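Local structure of benzoylformate Decarboxylase (Polynucleobacter necessarius, 4K9Q) at residues Arg2-Ile7 / Asp161-Leu166; Leu92-Gly97 / Pro153-Leu158. The protein probably decarboxylates benzoylformate to benzaldehyde and carbon dioxide, using thiamine diphosphate and magnesium as cofactors. One frame throughout, in Å; residues are numbered along the deposited sequence.

Two ways of joining distant parts of a chain appear here, one inside the other. From the N terminus, strand 2-3 and the start of helix 4-15 meet residues 161-166, where contact 1 closes a loop of more than 150 residues. Contact 2 closes a shorter loop within it: strand 93-98 pairs with strand 154-159 after the chain has passed through strand 126-127 and helix 135-147. Contact 1 thus ties the first helix to the turn that follows strand 154-159, while contact 2 joins neighbouring strands of the N-terminal parallel sheet. Their centres are about 17 Å apart, yet they touch where W163 CZ2 packs 3.8 Å from L158 CD1.

Contact 1 of 2, residues Arg2-Ile7 / Asp161-Leu166; sequences RTVKEI and DDWEKL
V4 and K5, the first residues of helix 4-15, give their backbone N-H groups to carbonyls of the 161-166 segment. V4 N bonds to K165 O at 2.9 Å, and K5 N reaches W163 O at 3.1 Å, lying in the carbonyl plane on a lone pair. A third first-turn amide is met from within: E6 N donates to T3 OG1 (3.0 Å, N-H...O 162°), because chi1 of 61° sets that hydroxyl between the backbone N and carbonyl carbon of T3. T3 is therefore a side-chain N-cap, and the type I turn from D162 to K165 in the opposing segment completes the capping of a helix start. Just before the helix, T3 and L166 form an antiparallel non-hydrogen-bonded pair in a two-stranded sheet, with T3 CA 3.1 Å from K165 O.

In the side-chain packing, V4 and W163 cross at about a right angle, V4 CG1 lying 3.8 Å from W163 CE3, while K5 CA comes up at the indole edge. The other methyl, V4 CG2, makes a close methyl-to-carbonyl contact with D162 O at 3.2 Å. Beyond the segments F31 and F139 pack on W163, and the D162 carboxylate is paired with R101.

Contact 2 of 2, residues Leu92-Gly97 / Pro153-Leu158; sequences LIITAG and PVFLSL
I94 grips strand 154-158 from both ends of its backbone: its N donates to V154 O at 2.8 Å, and its O accepts from L156 N at 2.8 Å in an almost straight bond (N-H...O 166°). One residue of the strand thus bridges two of its neighbour, the pattern of a parallel sheet. The side chain is close to the backbone opposite as well, with I94 CB 3.2 Å from V154 O. With CG anti to the backbone N (chi1 173°), the F155 ring runs along its strand, where I94 CG2 lies at the ring edge, 3.8 Å from F155 CD1.

A96 repeats the bridge two residues further on, its N bonding to L156 O (3.0 Å) and its O receiving the amide of L158. Its methyl also meets the F155 ring at the rim, CB standing 3.6 Å from F155 CE1, so that one phenyl edge spans both residues on this face.

V154 uses its other backbone atom too, with its N donating to L92 O. Its side chain belongs to the opposite face, together with I93, T95 and L156, and V154 CG2 packs 4.2 Å from I93 CG1. Helix 135-147 covers V154 there, whereas helix 79-88 lies against I94, giving the helix-sheet-helix sandwich of the N-terminal thiamine diphosphate-binding domain. The side chain of A96 is about 10 Å from a bound thiamine diphosphate.

At the far end a water donates to both G97 O and S157 OG. The alternate residues I93, T95 and G97 make their backbone bonds to the other neighbour, residues V65 to I69. Both faces are mostly apolar, and the two buried hydroxyls are satisfied, T95 OG1 by V67 O and N68 ND2, S157 OG by E128 and the water. The pairing of backbone groups thus lets two inner strands of the parallel sheet lie buried with their polar atoms satisfied.

Contact 1 of 2, residues Arg2-Ile7 / Asp161-Leu166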
loop_
_atom_site.group_PDB
_atom_site.type_symbol
_atom_site.label_atom_id
_atom_site.label_comp_id
_atom_site.label_asym_id
_atom_site.label_seq_id
_atom_site.Cartn_x
_atom_site.Cartn_y
_atom_site.Cartn_z
ATOM N N ARG A 2 19.509 -1.779 -30.291
ATOM C CA ARG A 2 18.758 -0.586 -30.650
ATOM C C ARG A 2 18.371 0.167 -29.381
ATOM O O ARG A 2 18.547 -0.347 -28.281
ATOM C CB ARG A 2 17.520 -0.949 -31.473
ATOM C CG ARG A 2 17.840 -1.282 -32.922
ATOM C CD ARG A 2 16.589 -1.495 -33.755
ATOM N NE ARG A 2 16.829 -1.132 -35.150
ATOM C CZ ARG A 2 17.227 -1.979 -36.092
ATOM N NH1 ARG A 2 17.424 -1.543 -37.332
ATOM N NH2 ARG A 2 17.429 -3.260 -35.797
ATOM N N THR A 3 17.857 1.388 -29.524
ATOM C CA THR A 3 17.461 2.135 -28.331
ATOM C C THR A 3 16.194 1.533 -27.741
ATOM O O THR A 3 15.373 0.961 -28.456
ATOM C CB THR A 3 17.178 3.622 -28.615
ATOM O OG1 THR A 3 16.091 3.735 -29.543
ATOM C CG2 THR A 3 18.416 4.316 -29.178
ATOM N N VAL A 4 16.046 1.673 -26.431
ATOM C CA VAL A 4 14.808 1.308 -25.758
ATOM C C VAL A 4 13.609 1.903 -26.507
ATOM O O VAL A 4 12.604 1.230 -26.738
ATOM C CB VAL A 4 14.819 1.813 -24.301
ATOM C CG1 VAL A 4 13.430 1.648 -23.661
ATOM C CG2 VAL A 4 15.917 1.123 -23.483
ATOM N N LYS A 5 13.716 3.167 -26.913
ATOM C CA LYS A 5 12.605 3.821 -27.598
ATOM C C LYS A 5 12.251 3.124 -28.922
ATOM O O LYS A 5 11.080 2.832 -29.186
ATOM C CB LYS A 5 12.895 5.311 -27.827
ATOM C CG LYS A 5 11.721 6.068 -28.458
ATOM C CD LYS A 5 11.885 7.578 -28.338
ATOM C CE LYS A 5 13.038 8.105 -29.181
ATOM N NZ LYS A 5 12.747 8.074 -30.640
ATOM N N GLU A 6 13.258 2.843 -29.746
ATOM C CA GLU A 6 12.979 2.220 -31.037
ATOM C C GLU A 6 12.323 0.845 -30.862
ATOM O O GLU A 6 11.350 0.521 -31.540
ATOM C CB GLU A 6 14.239 2.114 -31.905
ATOM C CG GLU A 6 13.911 1.698 -33.331
ATOM C CD GLU A 6 15.106 1.732 -34.265
ATOM O OE1 GLU A 6 16.185 2.204 -33.852
ATOM O OE2 GLU A 6 14.958 1.279 -35.419
ATOM N N ILE A 7 12.852 0.047 -29.941
ATOM C CA ILE A 7 12.307 -1.282 -29.673
ATOM C C ILE A 7 10.878 -1.220 -29.128
ATOM O O ILE A 7 10.022 -2.023 -29.494
ATOM C CB ILE A 7 13.218 -2.044 -28.709
ATOM C CG1 ILE A 7 14.592 -2.229 -29.366
ATOM C CG2 ILE A 7 12.592 -3.380 -28.297
ATOM C CD1 ILE A 7 15.675 -2.674 -28.407
ATOM N N ASP A 161 15.615 8.854 -18.601
ATOM C CA ASP A 161 16.913 8.503 -19.172
ATOM C C ASP A 161 16.952 7.122 -19.822
ATOM O O ASP A 161 17.931 6.789 -20.493
ATOM C CB ASP A 161 18.034 8.642 -18.125
ATOM C CG ASP A 161 17.801 7.798 -16.864
ATOM O OD1 ASP A 161 16.648 7.680 -16.388
ATOM O OD2 ASP A 161 18.802 7.266 -16.327
ATOM N N ASP A 162 15.902 6.319 -19.638
ATOM C CA ASP A 162 15.916 4.957 -20.170
ATOM C C ASP A 162 15.848 4.932 -21.700
ATOM O O ASP A 162 16.436 4.052 -22.339
ATOM C CB ASP A 162 14.738 4.137 -19.631
ATOM C CG ASP A 162 14.884 3.757 -18.159
ATOM O OD1 ASP A 162 15.920 4.059 -17.528
ATOM O OD2 ASP A 162 13.937 3.134 -17.641
ATOM N N TRP A 163 15.123 5.889 -22.276
ATOM C CA TRP A 163 14.712 5.816 -23.672
ATOM C C TRP A 163 15.849 5.787 -24.681
ATOM O O TRP A 163 15.734 5.131 -25.715
ATOM C CB TRP A 163 13.731 6.950 -24.003
ATOM C CG TRP A 163 12.479 6.827 -23.208
ATOM C CD1 TRP A 163 12.079 7.617 -22.163
ATOM C CD2 TRP A 163 11.470 5.825 -23.365
ATOM N NE1 TRP A 163 10.874 7.168 -21.671
ATOM C CE2 TRP A 163 10.479 6.071 -22.391
ATOM C CE3 TRP A 163 11.307 4.740 -24.235
ATOM C CZ2 TRP A 163 9.343 5.274 -22.268
ATOM C CZ3 TRP A 163 10.174 3.960 -24.116
ATOM C CH2 TRP A 163 9.209 4.229 -23.138
ATOM N N GLU A 164 16.932 6.497 -24.379
ATOM C CA GLU A 164 18.068 6.608 -25.296
ATOM C C GLU A 164 19.096 5.496 -25.114
ATOM O O GLU A 164 20.095 5.449 -25.836
ATOM C CB GLU A 164 18.773 7.950 -25.095
ATOM C CG GLU A 164 19.419 8.089 -23.720
ATOM C CD GLU A 164 20.161 9.403 -23.541
ATOM O OE1 GLU A 164 20.671 9.641 -22.426
ATOM O OE2 GLU A 164 20.239 10.196 -24.503
ATOM N N LYS A 165 18.884 4.621 -24.137
ATOM C CA LYS A 165 19.854 3.548 -23.883
ATOM C C LYS A 165 19.841 2.515 -25.012
ATOM O O LYS A 165 18.778 2.089 -25.471
ATOM C CB LYS A 165 19.576 2.854 -22.543
ATOM C CG LYS A 165 19.640 3.764 -21.304
ATOM C CD LYS A 165 21.048 4.308 -21.077
ATOM C CE LYS A 165 21.174 4.988 -19.720
ATOM N NZ LYS A 165 20.626 6.357 -19.768
ATOM N N LEU A 166 21.026 2.124 -25.473
ATOM C CA LEU A 166 21.151 1.008 -26.405
ATOM C C LEU A 166 21.075 -0.296 -25.638
ATOM O O LEU A 166 21.806 -0.493 -24.667
ATOM C CB LEU A 166 22.486 1.070 -27.135
ATOM C CG LEU A 166 22.594 2.086 -28.268
ATOM C CD1 LEU A 166 23.999 2.037 -28.848
ATOM C CD2 LEU A 166 21.554 1.791 -29.337
#

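Contact 2 of 2, residues Leu92-Gly97 / Pro153-Leu158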
loop_
_atom_site.group_PDB
_atom_site.type_symbol
_atom_site.label_atom_id
_atom_site.label_comp_id
_atom_site.label_asym_id
_atom_site.label_seq_id
_atom_site.Cartn_x
_atom_site.Cartn_y
_atom_site.Cartn_z
ATOM N N LEU A 92 -6.632 0.536 -20.580
ATOM C CA LEU A 92 -5.688 1.621 -20.844
ATOM C C LEU A 92 -4.300 1.278 -20.324
ATOM O O LEU A 92 -4.154 0.655 -19.263
ATOM C CB LEU A 92 -6.157 2.914 -20.175
ATOM C CG LEU A 92 -7.508 3.443 -20.606
ATOM C CD1 LEU A 92 -7.756 4.780 -19.896
ATOM C CD2 LEU A 92 -7.544 3.604 -22.148
ATOM N N ILE A 93 -3.280 1.680 -21.076
ATOM C CA ILE A 93 -1.915 1.599 -20.578
ATOM C C ILE A 93 -1.491 2.996 -20.145
ATOM O O ILE A 93 -1.170 3.857 -20.984
ATOM C CB ILE A 93 -0.965 1.017 -21.636
ATOM C CG1 ILE A 93 -1.414 -0.404 -21.993
ATOM C CG2 ILE A 93 0.479 1.014 -21.116
ATOM C CD1 ILE A 93 -0.621 -1.038 -23.126
ATOM N N ILE A 94 -1.532 3.230 -18.835
ATOM C CA ILE A 94 -1.199 4.542 -18.293
ATOM C C ILE A 94 0.305 4.650 -18.111
ATOM O O ILE A 94 0.902 3.870 -17.367
ATOM C CB ILE A 94 -1.867 4.806 -16.927
ATOM C CG1 ILE A 94 -3.382 4.514 -16.951
ATOM C CG2 ILE A 94 -1.565 6.246 -16.476
ATOM C CD1 ILE A 94 -4.188 5.347 -17.916
ATOM N N THR A 95 0.933 5.604 -18.791
ATOM C CA THR A 95 2.362 5.811 -18.600
ATOM C C THR A 95 2.625 7.206 -18.066
ATOM O O THR A 95 1.982 8.165 -18.477
ATOM C CB THR A 95 3.172 5.585 -19.893
ATOM O OG1 THR A 95 2.927 6.652 -20.823
ATOM C CG2 THR A 95 2.783 4.262 -20.527
ATOM N N ALA A 96 3.542 7.313 -17.116
ATOM C CA ALA A 96 3.995 8.622 -16.666
ATOM C C ALA A 96 5.513 8.650 -16.652
ATOM O O ALA A 96 6.149 7.704 -16.190
ATOM C CB ALA A 96 3.459 8.933 -15.281
ATOM N N GLY A 97 6.100 9.733 -17.151
ATOM C CA GLY A 97 7.532 9.905 -17.029
ATOM C C GLY A 97 7.914 9.992 -15.566
ATOM O O GLY A 97 7.102 10.347 -14.706
ATOM N N PRO A 153 -7.175 -0.910 -16.474
ATOM C CA PRO A 153 -5.970 -0.110 -16.700
ATOM C C PRO A 153 -4.772 -0.578 -15.886
ATOM O O PRO A 153 -4.918 -1.170 -14.811
ATOM C CB PRO A 153 -6.397 1.298 -16.254
ATOM C CG PRO A 153 -7.432 1.051 -15.215
ATOM C CD PRO A 153 -8.182 -0.185 -15.673
ATOM N N VAL A 154 -3.589 -0.304 -16.418
ATOM C CA VAL A 154 -2.325 -0.595 -15.747
ATOM C C VAL A 154 -1.447 0.659 -15.789
ATOM O O VAL A 154 -1.697 1.580 -16.578
ATOM C CB VAL A 154 -1.588 -1.764 -16.424
ATOM C CG1 VAL A 154 -2.404 -3.044 -16.331
ATOM C CG2 VAL A 154 -1.309 -1.431 -17.882
ATOM N N PHE A 155 -0.427 0.706 -14.931
ATOM C CA PHE A 155 0.403 1.904 -14.824
ATOM C C PHE A 155 1.888 1.572 -14.889
ATOM O O PHE A 155 2.366 0.697 -14.156
ATOM C CB PHE A 155 0.115 2.652 -13.518
ATOM C CG PHE A 155 1.060 3.796 -13.260
ATOM C CD1 PHE A 155 1.000 4.943 -14.042
ATOM C CD2 PHE A 155 2.021 3.722 -12.262
ATOM C CE1 PHE A 155 1.872 6.009 -13.822
ATOM C CE2 PHE A 155 2.895 4.795 -12.035
ATOM C CZ PHE A 155 2.826 5.928 -12.827
ATOM N N LEU A 156 2.609 2.273 -15.771
ATOM C CA LEU A 156 4.073 2.189 -15.830
ATOM C C LEU A 156 4.698 3.552 -15.547
ATOM O O LEU A 156 4.298 4.558 -16.144
ATOM C CB LEU A 156 4.535 1.737 -17.220
ATOM C CG LEU A 156 4.119 0.344 -17.695
ATOM C CD1 LEU A 156 4.603 0.125 -19.121
ATOM C CD2 LEU A 156 4.681 -0.713 -16.757
ATOM N N SER A 157 5.675 3.569 -14.648
ATOM C CA SER A 157 6.476 4.738 -14.340
ATOM C C SER A 157 7.815 4.564 -15.041
ATOM O O SER A 157 8.525 3.585 -14.793
ATOM C CB SER A 157 6.675 4.826 -12.824
ATOM O OG SER A 157 7.563 5.871 -12.485
ATOM N N LEU A 158 8.169 5.516 -15.901
ATOM C CA LEU A 158 9.268 5.343 -16.848
ATOM C C LEU A 158 10.330 6.447 -16.730
ATOM O O LEU A 158 10.148 7.554 -17.225
ATOM C CB LEU A 158 8.691 5.270 -18.272
ATOM C CG LEU A 158 7.685 4.108 -18.434
ATOM C CD1 LEU A 158 6.788 4.294 -19.614
ATOM C CD2 LEU A 158 8.398 2.767 -18.501
HETATM O O HOH W 1 6.019 8.222 -12.857
#